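Local coordinates for protein pyruvate kinase (PDB 3QTG) that catalyses the last step of glycolysis, transferring a phosphate group from phosphoenolpyruvate to ADP to give pyruvate and ATP, at residues A236-V244 / V269-Y280; R394-N405 / W416-A425. One frame throughout, in Å; residues are numbered along the deposited sequence. Where two conformers were deposited one is given.

How the contacts relate
Contact 1 comes first along the chain and closes before contact 2 opens. Their centres lie about 27 Å apart. Contact 1 packs helices 234-238 and 240-245 against helix 266-279 on the outside of the eight-stranded TIM barrel, the catalytic domain. Contact 2 pairs strands 399-403 and 418-422 at one edge of the sheet in the C-terminal alpha/beta domain, away from the annotated sites. They share no sheet or helix, but they touch where Leu278 CD2 packs on Arg394 NH2, 3.3 Å away. The barrel helix of contact 1 thus meets the start of contact 2, at the junction of the two domains.

Contact 1: A236-V244 / V269-Y280; sequences AVNNLEELV and VQRRIVHTSLKY
Glu241 reaches Lys279 and Tyr280 by a bent chain: CG lies anti to the carbonyl carbon (chi1 -69°), and a turn at chi2 (-76°) swings the carboxylate across to the other helix. The setting is the outer helical layer of the TIM barrel. Helices 234-238 and 240-245 follow strand 226-231, and helix 266-279 comes after strand 249-253 and the short helix 254-257. The carboxylate divides its work. OE1 accepts a very short bond from Tyr280 OH, 2.5 Å, at the edge of the phenol ring, whose plane stands 70° from that of the carboxylate. OE2 offers its syn lone pair to Lys279 NZ at 3.1 Å, a salt bridge. With an alanine here, Lys279 is likely to lose this negative mate and the Tyr280 hydroxyl its acceptor.

Beside this partly exposed polar group the packing is mostly apolar, and Val237, Leu240 and Val244 are buried. Leu240 points its CD2 methyl at the helix backbone, 3.8 Å from Ile273 CA, with Arg272 CG beside it. Val244 spreads its two methyls: CG1 meets Tyr280 CB at 3.9 Å, while CG2 faces Thr276 CG2. At the other end Val237 CG2 packs on Val269 CG1, and Val237 CG1 lies 3.5 Å from Arg272 NH2. Ile231 of strand 226-231 touches Val237, Leu240 and Ile273, so both helical segments pack on this strand of the barrel. Val237 is about 8 Å, between side chains, from Glu232, which probably binds magnesium. On the far side of helix 266-279, Arg271 bonds to Ser313 of a second subunit.

A water bridges the two helices by donating to Glu241 OE2 and to Thr276 OG1, 2.7 Å from the latter. Thr276 OG1 in turn donates to Arg272 O at 2.8 Å, on the opposite face of that carbonyl from Thr276 N.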
loop_
_atom_site.group_PDB
_atom_site.type_symbol
_atom_site.label_atom_id
_atom_site.label_comp_id
_atom_site.label_asym_id
_atom_site.label_seq_id
_atom_site.Cartn_x
_atom_site.Cartn_y
_atom_site.Cartn_z
ATOM N N ALA A 236 35.764 3.083 -4.738
ATOM C CA ALA A 236 34.601 3.162 -5.642
ATOM C C ALA A 236 33.285 2.868 -4.897
ATOM O O ALA A 236 32.279 3.580 -5.064
ATOM C CB ALA A 236 34.782 2.205 -6.822
ATOM N N VAL A 237 33.301 1.826 -4.066
ATOM C CA VAL A 237 32.149 1.490 -3.253
ATOM C C VAL A 237 31.794 2.615 -2.260
ATOM O O VAL A 237 30.641 2.907 -2.082
ATOM C CB VAL A 237 32.274 0.077 -2.578
ATOM C CG1 VAL A 237 31.055 -0.214 -1.653
ATOM C CG2 VAL A 237 32.420 -1.014 -3.640
ATOM N N ASN A 238 32.775 3.260 -1.634
ATOM C CA ASN A 238 32.458 4.379 -0.719
ATOM C C ASN A 238 31.951 5.657 -1.421
ATOM O O ASN A 238 31.348 6.515 -0.779
ATOM C CB ASN A 238 33.644 4.702 0.198
ATOM C CG ASN A 238 34.136 3.480 0.979
ATOM O OD1 ASN A 238 33.346 2.629 1.439
ATOM N ND2 ASN A 238 35.443 3.390 1.136
ATOM N N ASN A 239 32.203 5.768 -2.723
ATOM C CA ASN A 239 31.734 6.888 -3.563
ATOM C C ASN A 239 30.686 6.428 -4.621
ATOM O O ASN A 239 30.564 7.007 -5.709
ATOM C CB ASN A 239 32.937 7.553 -4.248
ATOM C CG ASN A 239 32.656 8.982 -4.691
ATOM O OD1 ASN A 239 31.895 9.711 -4.051
ATOM N ND2 ASN A 239 33.282 9.391 -5.786
ATOM N N LEU A 240 29.916 5.403 -4.271
ATOM C CA LEU A 240 28.993 4.750 -5.216
ATOM C C LEU A 240 27.868 5.656 -5.733
ATOM O O LEU A 240 27.639 5.723 -6.944
ATOM C CB LEU A 240 28.417 3.473 -4.588
ATOM C CG LEU A 240 27.736 2.453 -5.498
ATOM C CD1 LEU A 240 28.669 1.995 -6.607
ATOM C CD2 LEU A 240 27.303 1.278 -4.641
ATOM N N GLU A 241 27.193 6.352 -4.815
ATOM C CA GLU A 241 26.134 7.319 -5.157
ATOM C C GLU A 241 26.507 8.230 -6.331
ATOM O O GLU A 241 25.793 8.282 -7.350
ATOM C CB GLU A 241 25.773 8.172 -3.941
ATOM C CG GLU A 241 25.069 7.408 -2.820
ATOM C CD GLU A 241 23.611 7.128 -3.133
ATOM O OE1 GLU A 241 22.903 8.067 -3.551
ATOM O OE2 GLU A 241 23.162 5.972 -2.954
ATOM N N GLU A 242 27.634 8.924 -6.187
ATOM C CA GLU A 242 28.098 9.886 -7.190
ATOM C C GLU A 242 28.665 9.230 -8.434
ATOM O O GLU A 242 28.459 9.719 -9.542
ATOM C CB GLU A 242 29.127 10.854 -6.582
ATOM C CG GLU A 242 28.547 11.685 -5.407
ATOM C CD GLU A 242 27.549 12.753 -5.872
ATOM O OE1 GLU A 242 28.004 13.871 -6.216
ATOM O OE2 GLU A 242 26.320 12.481 -5.890
ATOM N N LEU A 243 29.376 8.122 -8.252
ATOM C CA LEU A 243 29.944 7.398 -9.382
ATOM C C LEU A 243 28.865 6.805 -10.283
ATOM O O LEU A 243 28.996 6.823 -11.504
ATOM C CB LEU A 243 30.890 6.282 -8.912
ATOM C CG LEU A 243 32.357 6.637 -8.665
ATOM C CD1 LEU A 243 33.106 5.394 -8.247
ATOM C CD2 LEU A 243 32.996 7.238 -9.903
ATOM N N VAL A 244 27.827 6.240 -9.672
ATOM C CA VAL A 244 26.723 5.675 -10.435
ATOM C C VAL A 244 26.080 6.780 -11.264
ATOM O O VAL A 244 25.909 6.613 -12.465
ATOM C CB VAL A 244 25.704 4.930 -9.527
ATOM C CG1 VAL A 244 24.389 4.708 -10.252
ATOM C CG2 VAL A 244 26.307 3.598 -9.053
ATOM N N VAL A 269 28.180 -6.450 -1.163
ATOM C CA VAL A 269 28.700 -5.353 -1.973
ATOM C C VAL A 269 28.109 -5.403 -3.394
ATOM O O VAL A 269 27.663 -4.388 -3.899
ATOM C CB VAL A 269 30.282 -5.314 -1.972
ATOM C CG1 VAL A 269 30.814 -4.378 -3.022
ATOM C CG2 VAL A 269 30.820 -4.913 -0.603
ATOM N N GLN A 270 28.089 -6.585 -4.017
ATOM C CA GLN A 270 27.400 -6.790 -5.287
ATOM C C GLN A 270 25.949 -6.310 -5.212
ATOM O O GLN A 270 25.473 -5.581 -6.084
ATOM C CB GLN A 270 27.423 -8.268 -5.686
ATOM C CG GLN A 270 26.642 -8.546 -6.977
ATOM C CD GLN A 270 26.784 -9.981 -7.476
ATOM O OE1 GLN A 270 27.867 -10.580 -7.404
ATOM N NE2 GLN A 270 25.694 -10.539 -7.980
ATOM N N ARG A 271 25.242 -6.733 -4.169
ATOM C CA ARG A 271 23.849 -6.336 -4.012
ATOM C C ARG A 271 23.729 -4.819 -3.921
ATOM O O ARG A 271 22.883 -4.231 -4.582
ATOM C CB ARG A 271 23.237 -7.024 -2.785
ATOM C CG ARG A 271 21.776 -6.826 -2.641
ATOM C CD ARG A 271 21.295 -7.332 -1.281
ATOM N NE ARG A 271 21.166 -8.782 -1.247
ATOM C CZ ARG A 271 20.605 -9.452 -0.243
ATOM N NH1 ARG A 271 20.129 -8.800 0.810
ATOM N NH2 ARG A 271 20.513 -10.774 -0.295
ATOM N N ARG A 272 24.588 -4.182 -3.128
ATOM C CA ARG A 272 24.533 -2.729 -2.984
ATOM C C ARG A 272 24.832 -1.969 -4.300
ATOM O O ARG A 272 24.176 -0.966 -4.596
ATOM C CB ARG A 272 25.403 -2.236 -1.809
ATOM C CG ARG A 272 25.690 -0.718 -1.830
ATOM C CD ARG A 272 26.035 -0.123 -0.422
ATOM N NE ARG A 272 27.437 -0.346 -0.033
ATOM C CZ ARG A 272 27.875 -1.366 0.716
ATOM N NH1 ARG A 272 27.027 -2.290 1.172
ATOM N NH2 ARG A 272 29.171 -1.467 1.005
ATOM N N ILE A 273 25.793 -2.447 -5.090
ATOM C CA ILE A 273 26.055 -1.832 -6.401
ATOM C C ILE A 273 24.848 -1.941 -7.344
ATOM O O ILE A 273 24.480 -0.968 -8.030
ATOM C CB ILE A 273 27.321 -2.397 -7.110
ATOM C CG1 ILE A 273 28.600 -2.123 -6.284
ATOM C CG2 ILE A 273 27.434 -1.767 -8.502
ATOM C CD1 ILE A 273 29.761 -3.106 -6.512
ATOM N N VAL A 274 24.257 -3.141 -7.383
ATOM C CA VAL A 274 23.093 -3.440 -8.230
ATOM C C VAL A 274 21.852 -2.629 -7.798
ATOM O O VAL A 274 21.239 -1.971 -8.628
ATOM C CB VAL A 274 22.768 -4.954 -8.272
ATOM C CG1 VAL A 274 21.473 -5.218 -9.077
ATOM C CG2 VAL A 274 23.938 -5.742 -8.885
ATOM N N HIS A 275 21.525 -2.647 -6.510
ATOM C CA HIS A 275 20.443 -1.814 -5.963
ATOM C C HIS A 275 20.622 -0.314 -6.294
ATOM O O HIS A 275 19.707 0.346 -6.758
ATOM C CB HIS A 275 20.311 -2.061 -4.456
ATOM C CG HIS A 275 19.645 -3.369 -4.122
ATOM N ND1 HIS A 275 19.467 -4.379 -5.053
ATOM C CD2 HIS A 275 19.122 -3.834 -2.957
ATOM C CE1 HIS A 275 18.861 -5.403 -4.474
ATOM N NE2 HIS A 275 18.642 -5.100 -3.203
ATOM N N THR A 276 21.826 0.206 -6.107
ATOM C CA THR A 276 22.103 1.598 -6.412
ATOM C C THR A 276 21.951 1.959 -7.890
ATOM O O THR A 276 21.369 3.010 -8.217
ATOM C CB THR A 276 23.470 1.995 -5.844
ATOM O OG1 THR A 276 23.450 1.724 -4.442
ATOM C CG2 THR A 276 23.773 3.467 -6.070
ATOM N N SER A 277 22.426 1.089 -8.775
ATOM C CA SER A 277 22.314 1.331 -10.214
ATOM C C SER A 277 20.868 1.320 -10.692
ATOM O O SER A 277 20.499 2.168 -11.480
ATOM C CB SER A 277 23.138 0.329 -11.051
ATOM O OG SER A 277 24.499 0.347 -10.675
ATOM N N LEU A 278 20.082 0.345 -10.218
ATOM C CA LEU A 278 18.657 0.246 -10.523
ATOM C C LEU A 278 17.892 1.464 -10.026
ATOM O O LEU A 278 17.116 2.026 -10.785
ATOM C CB LEU A 278 18.042 -1.066 -9.989
ATOM C CG LEU A 278 18.486 -2.381 -10.657
ATOM C CD1 LEU A 278 18.104 -3.593 -9.836
ATOM C CD2 LEU A 278 17.852 -2.491 -12.020
ATOM N N LYS A 279 18.140 1.873 -8.777
ATOM C CA LYS A 279 17.570 3.102 -8.198
ATOM C C LYS A 279 17.764 4.342 -9.085
ATOM O O LYS A 279 16.844 5.142 -9.239
ATOM C CB LYS A 279 18.162 3.371 -6.799
ATOM C CG LYS A 279 17.681 4.681 -6.098
ATOM C CD LYS A 279 18.096 4.746 -4.598
ATOM C CE LYS A 279 19.563 5.174 -4.435
ATOM N NZ LYS A 279 20.274 4.871 -3.109
ATOM N N TYR A 280 18.967 4.493 -9.642
ATOM C CA TYR A 280 19.317 5.647 -10.470
ATOM C C TYR A 280 19.132 5.456 -11.971
ATOM O O TYR A 280 19.481 6.345 -12.742
ATOM C CB TYR A 280 20.745 6.141 -10.155
ATOM C CG TYR A 280 20.838 6.814 -8.797
ATOM C CD1 TYR A 280 21.454 6.182 -7.733
ATOM C CD2 TYR A 280 20.263 8.073 -8.579
ATOM C CE1 TYR A 280 21.524 6.787 -6.485
ATOM C CE2 TYR A 280 20.321 8.685 -7.337
ATOM C CZ TYR A 280 20.949 8.036 -6.304
ATOM O OH TYR A 280 21.018 8.630 -5.082
HETATM O O HOH W 1 24.165 3.416 -2.437
#

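Contact 2: R394-N405 / W416-A425; sequences RPRGVVYVGTPN and WALEPLYIPA
Val399 and Leu418 lie side by side on neighbouring parallel strands, joined by helix 406-412 in a beta-alpha-beta crossover of the C-terminal alpha/beta domain. Strand 418-422 is the edge strand of the sheet within this chain. Six backbone hydrogen bonds hold the pair, from Val399 N to Ala417 O at one end to Ile423 N to Thr403 O at the other. The bond from Glu419 N to Val399 O is nearly straight and 2.7 Å long.

The tight part lies on the face under helix 406-412 and at the start of the segments. Leu418 CD2 rests 3.6 Å from Val399 CB and also meets Val401 CG2. Leu412 of the helix touches Leu418 and Val401. Before the strands, Arg394 lies over one face of the Trp416 indole. A bend at chi2 (-59°) folds its chain back onto the indole, and CD sits over the five-membered ring, 3.4 Å from Trp416 CE2. The guanidinium follows nearly parallel to the ring, its plane turned by 13°, in an off-centre cation-pi contact. Gly315 O, Ala391 O and Asp317, whose carboxylate also accepts from Trp416 N, hold the guanidinium.

The other face and the far end are looser. Tyr400 and Glu419 run side by side, partly exposed. Glu419 OE2 comes 3.3 Å from Tyr400 CE1, at an oblique approach to the ring. Leu421 packs on Leu435 of helix 428-439, which covers part of this face. At the end of its strand, exposed Tyr422 turns a ring edge to Pro404 O, 3.3 Å from Tyr422 CE1.

Back at the buried end, Trp416 NE1 donates to Pro395 O at 3.0 Å, in the carbonyl plane and close to the plane of the indole.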
loop_
_atom_site.group_PDB
_atom_site.type_symbol
_atom_site.label_atom_id
_atom_site.label_comp_id
_atom_site.label_asym_id
_atom_site.label_seq_id
_atom_site.Cartn_x
_atom_site.Cartn_y
_atom_site.Cartn_z
ATOM N N ARG A 394 12.127 -2.124 -16.048
ATOM C CA ARG A 394 12.143 -3.591 -16.004
ATOM C C ARG A 394 10.844 -4.250 -16.508
ATOM O O ARG A 394 10.212 -5.049 -15.796
ATOM C CB ARG A 394 12.553 -4.098 -14.606
ATOM C CG ARG A 394 14.033 -3.781 -14.227
ATOM C CD ARG A 394 14.985 -4.412 -15.232
ATOM N NE ARG A 394 16.423 -4.323 -14.918
ATOM C CZ ARG A 394 17.240 -3.421 -15.437
ATOM N NH1 ARG A 394 16.733 -2.512 -16.246
ATOM N NH2 ARG A 394 18.558 -3.417 -15.144
ATOM N N PRO A 395 10.457 -3.943 -17.763
ATOM C CA PRO A 395 9.317 -4.684 -18.358
ATOM C C PRO A 395 9.659 -6.172 -18.410
ATOM O O PRO A 395 10.840 -6.524 -18.557
ATOM C CB PRO A 395 9.228 -4.112 -19.770
ATOM C CG PRO A 395 10.679 -3.523 -20.020
ATOM C CD PRO A 395 11.062 -2.981 -18.703
ATOM N N ARG A 396 8.651 -7.035 -18.299
ATOM C CA ARG A 396 8.883 -8.444 -18.035
ATOM C C ARG A 396 8.875 -9.272 -19.305
ATOM O O ARG A 396 8.932 -10.505 -19.255
ATOM C CB ARG A 396 7.829 -8.991 -17.056
ATOM C CG ARG A 396 8.037 -8.625 -15.605
ATOM C CD ARG A 396 9.290 -9.279 -15.095
ATOM N NE ARG A 396 9.211 -9.595 -13.666
ATOM C CZ ARG A 396 9.786 -8.872 -12.709
ATOM N NH1 ARG A 396 10.484 -7.779 -13.024
ATOM N NH2 ARG A 396 9.661 -9.247 -11.443
ATOM N N GLY A 397 8.778 -8.604 -20.441
ATOM C CA GLY A 397 8.817 -9.278 -21.736
ATOM C C GLY A 397 9.719 -8.477 -22.639
ATOM O O GLY A 397 10.122 -7.352 -22.291
ATOM N N VAL A 398 10.063 -9.061 -23.779
ATOM C CA VAL A 398 10.885 -8.392 -24.791
ATOM C C VAL A 398 10.293 -7.059 -25.252
ATOM O O VAL A 398 9.090 -6.935 -25.418
ATOM C CB VAL A 398 11.137 -9.310 -26.009
ATOM C CG1 VAL A 398 11.826 -8.548 -27.141
ATOM C CG2 VAL A 398 11.977 -10.506 -25.580
ATOM N N VAL A 399 11.173 -6.073 -25.441
ATOM C CA VAL A 399 10.820 -4.750 -25.930
ATOM C C VAL A 399 11.451 -4.599 -27.305
ATOM O O VAL A 399 12.688 -4.521 -27.447
ATOM C CB VAL A 399 11.297 -3.620 -24.952
ATOM C CG1 VAL A 399 10.868 -2.226 -25.444
ATOM C CG2 VAL A 399 10.797 -3.880 -23.539
ATOM N N TYR A 400 10.607 -4.584 -28.332
ATOM C CA TYR A 400 11.078 -4.380 -29.704
ATOM C C TYR A 400 11.333 -2.911 -29.941
ATOM O O TYR A 400 10.453 -2.071 -29.696
ATOM C CB TYR A 400 10.052 -4.908 -30.691
ATOM C CG TYR A 400 9.801 -6.366 -30.452
ATOM C CD1 TYR A 400 10.692 -7.330 -30.942
ATOM C CD2 TYR A 400 8.716 -6.783 -29.686
ATOM C CE1 TYR A 400 10.481 -8.672 -30.709
ATOM C CE2 TYR A 400 8.497 -8.131 -29.445
ATOM C CZ TYR A 400 9.387 -9.064 -29.969
ATOM O OH TYR A 400 9.177 -10.397 -29.737
ATOM N N VAL A 401 12.540 -2.588 -30.386
ATOM C CA VAL A 401 12.890 -1.203 -30.614
ATOM C C VAL A 401 13.283 -1.017 -32.062
ATOM O O VAL A 401 14.237 -1.619 -32.523
ATOM C CB VAL A 401 14.059 -0.738 -29.705
ATOM C CG1 VAL A 401 14.352 0.745 -29.904
ATOM C CG2 VAL A 401 13.779 -1.056 -28.231
ATOM N N GLY A 402 12.547 -0.174 -32.777
ATOM C CA GLY A 402 12.928 0.197 -34.116
ATOM C C GLY A 402 13.766 1.444 -34.016
ATOM O O GLY A 402 13.437 2.347 -33.235
ATOM N N THR A 403 14.857 1.488 -34.784
ATOM C CA THR A 403 15.690 2.681 -34.889
ATOM C C THR A 403 16.267 2.846 -36.314
ATOM O O THR A 403 16.567 1.855 -36.979
ATOM C CB THR A 403 16.817 2.712 -33.774
ATOM O OG1 THR A 403 17.542 3.942 -33.837
ATOM C CG2 THR A 403 17.795 1.561 -33.894
ATOM N N PRO A 404 16.407 4.095 -36.798
ATOM C CA PRO A 404 17.070 4.252 -38.119
ATOM C C PRO A 404 18.602 4.336 -38.055
ATOM O O PRO A 404 19.263 4.485 -39.084
ATOM C CB PRO A 404 16.487 5.572 -38.653
ATOM C CG PRO A 404 16.028 6.337 -37.414
ATOM C CD PRO A 404 15.965 5.388 -36.234
ATOM N N ASN A 405 19.158 4.270 -36.845
ATOM C CA ASN A 405 20.593 4.380 -36.636
ATOM C C ASN A 405 21.138 3.031 -36.185
ATOM O O ASN A 405 20.734 2.496 -35.143
ATOM C CB ASN A 405 20.897 5.476 -35.603
ATOM C CG ASN A 405 22.396 5.762 -35.445
ATOM O OD1 ASN A 405 23.259 5.109 -36.053
ATOM N ND2 ASN A 405 22.707 6.754 -34.626
ATOM N N TRP A 416 18.773 -4.342 -20.822
ATOM C CA TRP A 416 17.656 -5.214 -20.392
ATOM C C TRP A 416 16.450 -5.263 -21.347
ATOM O O TRP A 416 15.851 -4.232 -21.646
ATOM C CB TRP A 416 17.167 -4.759 -19.015
ATOM C CG TRP A 416 15.878 -5.405 -18.571
ATOM C CD1 TRP A 416 14.600 -4.953 -18.816
ATOM C CD2 TRP A 416 15.736 -6.602 -17.794
ATOM N NE1 TRP A 416 13.692 -5.785 -18.247
ATOM C CE2 TRP A 416 14.344 -6.815 -17.621
ATOM C CE3 TRP A 416 16.649 -7.510 -17.221
ATOM C CZ2 TRP A 416 13.822 -7.908 -16.894
ATOM C CZ3 TRP A 416 16.132 -8.619 -16.487
ATOM C CH2 TRP A 416 14.718 -8.792 -16.334
ATOM N N ALA A 417 16.115 -6.469 -21.796
ATOM C CA ALA A 417 14.884 -6.812 -22.560
ATOM C C ALA A 417 14.813 -6.309 -23.988
ATOM O O ALA A 417 13.927 -6.730 -24.745
ATOM C CB ALA A 417 13.582 -6.423 -21.782
ATOM N N LEU A 418 15.710 -5.400 -24.365
ATOM C CA LEU A 418 15.580 -4.720 -25.650
ATOM C C LEU A 418 15.973 -5.595 -26.814
ATOM O O LEU A 418 17.028 -6.259 -26.799
ATOM C CB LEU A 418 16.366 -3.401 -25.697
ATOM C CG LEU A 418 16.074 -2.343 -24.625
ATOM C CD1 LEU A 418 16.750 -1.058 -25.026
ATOM C CD2 LEU A 418 14.562 -2.135 -24.405
ATOM N N GLU A 419 15.112 -5.594 -27.825
ATOM C CA GLU A 419 15.452 -6.213 -29.102
ATOM C C GLU A 419 15.502 -5.155 -30.206
ATOM O O GLU A 419 14.475 -4.799 -30.786
ATOM C CB GLU A 419 14.523 -7.366 -29.477
ATOM C CG GLU A 419 15.232 -8.305 -30.448
ATOM C CD GLU A 419 14.295 -9.230 -31.177
ATOM O OE1 GLU A 419 14.295 -9.199 -32.426
ATOM O OE2 GLU A 419 13.552 -9.977 -30.506
ATOM N N PRO A 420 16.711 -4.647 -30.477
ATOM C CA PRO A 420 16.864 -3.574 -31.437
ATOM C C PRO A 420 16.844 -4.047 -32.886
ATOM O O PRO A 420 17.550 -4.992 -33.259
ATOM C CB PRO A 420 18.201 -2.936 -31.046
ATOM C CG PRO A 420 18.982 -4.049 -30.393
ATOM C CD PRO A 420 17.990 -5.033 -29.836
ATOM N N LEU A 421 16.033 -3.364 -33.684
ATOM C CA LEU A 421 15.800 -3.674 -35.087
ATOM C C LEU A 421 16.148 -2.447 -35.908
ATOM O O LEU A 421 15.661 -1.349 -35.638
ATOM C CB LEU A 421 14.322 -4.025 -35.309
ATOM C CG LEU A 421 13.750 -5.183 -34.477
ATOM C CD1 LEU A 421 12.251 -5.076 -34.318
ATOM C CD2 LEU A 421 14.148 -6.543 -35.068
ATOM N N TYR A 422 17.006 -2.632 -36.904
ATOM C CA TYR A 422 17.326 -1.556 -37.824
ATOM C C TYR A 422 16.146 -1.343 -38.764
ATOM O O TYR A 422 15.797 -2.237 -39.539
ATOM C CB TYR A 422 18.599 -1.856 -38.610
ATOM C CG TYR A 422 18.896 -0.805 -39.656
ATOM C CD1 TYR A 422 19.318 0.471 -39.287
ATOM C CD2 TYR A 422 18.732 -1.082 -41.010
ATOM C CE1 TYR A 422 19.585 1.447 -40.244
ATOM C CE2 TYR A 422 18.997 -0.120 -41.976
ATOM C CZ TYR A 422 19.420 1.144 -41.587
ATOM O OH TYR A 422 19.676 2.105 -42.545
ATOM N N ILE A 423 15.525 -0.165 -38.662
ATOM C CA ILE A 423 14.375 0.216 -39.492
ATOM C C ILE A 423 14.539 1.665 -39.983
ATOM O O ILE A 423 14.304 2.602 -39.222
ATOM C CB ILE A 423 13.029 0.073 -38.721
ATOM C CG1 ILE A 423 12.816 -1.370 -38.262
ATOM C CG2 ILE A 423 11.838 0.526 -39.589
ATOM C CD1 ILE A 423 11.652 -1.541 -37.317
ATOM N N PRO A 424 14.953 1.850 -41.261
ATOM C CA PRO A 424 14.977 3.171 -41.897
ATOM C C PRO A 424 13.568 3.777 -41.961
ATOM O O PRO A 424 12.612 3.073 -42.308
ATOM C CB PRO A 424 15.485 2.872 -43.310
ATOM C CG PRO A 424 16.175 1.551 -43.207
ATOM C CD PRO A 424 15.435 0.793 -42.171
ATOM N N ALA A 425 13.445 5.055 -41.601
ATOM C CA ALA A 425 12.148 5.757 -41.567
ATOM C C ALA A 425 12.344 7.265 -41.617
ATOM O O ALA A 425 13.376 7.778 -41.160
ATOM C CB ALA A 425 11.343 5.369 -40.322
#